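Local coordinates for protein nitrilotriacetate monooxygenase component B (Bacillus cereus ATCC 14579, PDB 3BPK) that probably binds FMN and acts as the flavin-reductase-like component of a monooxygenase, at residues Glu131-Met136 / Glu169-Lys174. Sequence-based numbering, arbitrary orientation. Where two conformers were deposited one is given.
Sequences EANIRM and EHLYEK
Leu171 reaches across to Asn133 and Ile134 with one methyl, CD1. This is the closely packed half of the contact. Leu171 CD1 lies 3.7 Å from Asn133 CB and 4.3 Å from Ile134 CG1. The CB of Leu171 is directed at the 131-136 segment, and the chain then runs on extended (chi2 179°), which carries CD1 out to Asn133 CB. Leu182 of helix 179-182 also touches both Ile134 and Leu171. Strands 134-146 and 155-168 are antiparallel neighbours in the main sheet of the flavin-reductase-like domain. The contact joins the start of the first strand to the short 3-10 turn at 169-171, just after the end of the second. The other half is looser and faces solvent. There exposed His170 presents its ring edge to the Asn133 amide. Asn133 has two conformers, and this approach is tentative because it belongs to one of them. In it His170 CE1 is 3.7 Å from Asn133 OD1, close to the ring plane, and the amide and ring planes stand 87° apart. Leu171 CG sits over one face of the same ring, offset toward the rim. In this conformer Asn133 ND2 hydrogen-bonds to Asp90 OD2, and weakly to Ser92 OG.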
# COMPACT_ATOMS: atom_id res chain seq x y z
N GLU B 131 -9.31 5.41 20.66
CA GLU B 131 -8.75 4.08 20.81
C GLU B 131 -7.46 3.84 20.00
O GLU B 131 -6.65 2.97 20.39
CB GLU B 131 -9.79 3.01 20.44
CG GLU B 131 -10.95 2.86 21.47
CD GLU B 131 -12.02 3.95 21.42
OE1 GLU B 131 -12.02 4.80 20.51
OE2 GLU B 131 -12.89 3.93 22.35
N ALA B 132 -7.24 4.58 18.90
CA ALA B 132 -6.00 4.41 18.15
C ALA B 132 -4.78 4.89 18.92
O ALA B 132 -4.85 5.90 19.64
CB ALA B 132 -6.08 5.18 16.83
N ASN B 133 -3.65 4.19 18.74
CA ASN B 133 -2.38 4.59 19.31
C ASN B 133 -1.59 5.54 18.37
O ASN B 133 -0.70 6.26 18.80
CB ASN B 133 -1.57 3.34 19.69
CG ASN B 133 -2.21 2.56 20.85
OD1 ASN B 133 -2.00 2.91 22.01
ND2 ASN B 133 -3.00 1.52 20.54
N ILE B 134 -1.91 5.50 17.07
CA ILE B 134 -1.30 6.44 16.14
C ILE B 134 -2.41 6.86 15.19
O ILE B 134 -3.15 6.01 14.65
CB ILE B 134 -0.14 5.82 15.30
CG1 ILE B 134 1.00 5.30 16.20
CG2 ILE B 134 0.40 6.89 14.25
CD1 ILE B 134 2.10 4.55 15.43
N ARG B 135 -2.57 8.16 15.05
CA ARG B 135 -3.48 8.67 14.02
C ARG B 135 -2.95 9.92 13.37
O ARG B 135 -2.11 10.65 13.93
CB ARG B 135 -4.87 8.85 14.58
CG ARG B 135 -5.05 10.07 15.47
CD ARG B 135 -6.50 10.15 15.99
NE ARG B 135 -6.71 11.48 16.56
CZ ARG B 135 -6.27 11.88 17.76
NH1 ARG B 135 -5.67 11.04 18.60
NH2 ARG B 135 -6.46 13.13 18.11
N MSE B 136 -3.44 10.15 12.15
CA MSE B 136 -2.92 11.22 11.32
C MSE B 136 -4.06 12.03 10.77
O MSE B 136 -4.93 11.50 10.08
CB MSE B 136 -2.16 10.59 10.13
CG MSE B 136 -0.84 9.90 10.59
SE MSE B 136 -0.10 8.75 9.20
CE MSE B 136 -1.30 7.27 9.55
N GLU B 169 2.79 8.10 23.61
CA GLU B 169 4.14 8.39 24.08
C GLU B 169 4.90 7.09 24.32
O GLU B 169 6.11 7.03 24.04
CB GLU B 169 4.13 9.26 25.34
CG GLU B 169 5.53 9.75 25.78
CD GLU B 169 6.30 8.77 26.69
OE1 GLU B 169 5.73 7.76 27.16
OE2 GLU B 169 7.50 9.03 26.95
N HIS B 170 4.21 6.05 24.80
CA HIS B 170 4.91 4.78 25.07
C HIS B 170 5.48 4.08 23.84
O HIS B 170 6.33 3.18 23.99
CB HIS B 170 4.07 3.79 25.89
CG HIS B 170 2.95 3.17 25.11
ND1 HIS B 170 1.72 3.78 24.96
CD2 HIS B 170 2.87 2.00 24.43
CE1 HIS B 170 0.93 3.02 24.22
NE2 HIS B 170 1.61 1.93 23.89
N LEU B 171 5.01 4.47 22.65
CA LEU B 171 5.49 3.90 21.38
C LEU B 171 6.63 4.67 20.75
O LEU B 171 7.28 4.20 19.82
CB LEU B 171 4.33 3.85 20.34
CG LEU B 171 3.17 2.94 20.72
CD1 LEU B 171 2.08 2.99 19.66
CD2 LEU B 171 3.68 1.51 20.93
N TYR B 172 6.87 5.88 21.23
CA TYR B 172 7.74 6.80 20.52
C TYR B 172 9.10 6.83 21.20
O TYR B 172 9.15 6.98 22.44
CB TYR B 172 7.10 8.17 20.54
CG TYR B 172 7.84 9.25 19.78
CD1 TYR B 172 7.43 9.64 18.50
CD2 TYR B 172 8.93 9.88 20.35
CE1 TYR B 172 8.09 10.63 17.83
CE2 TYR B 172 9.61 10.89 19.68
CZ TYR B 172 9.17 11.27 18.42
OH TYR B 172 9.84 12.27 17.74
N GLU B 173 10.16 6.66 20.43
CA GLU B 173 11.53 6.69 20.98
C GLU B 173 12.49 7.27 19.95
O GLU B 173 12.74 6.65 18.91
CB GLU B 173 11.96 5.27 21.39
CG GLU B 173 13.48 5.08 21.66
CD GLU B 173 13.96 5.74 22.93
OE1 GLU B 173 14.74 5.09 23.67
OE2 GLU B 173 13.58 6.91 23.17
N LYS B 174 13.03 8.45 20.24
CA LYS B 174 13.99 9.11 19.38
C LYS B 174 13.47 9.22 17.93
O LYS B 174 14.23 8.99 16.97
CB LYS B 174 15.33 8.36 19.40
CG LYS B 174 16.01 8.33 20.77
CD LYS B 174 17.44 7.84 20.62
CE LYS B 174 17.59 6.41 21.09
NZ LYS B 174 18.34 6.39 22.41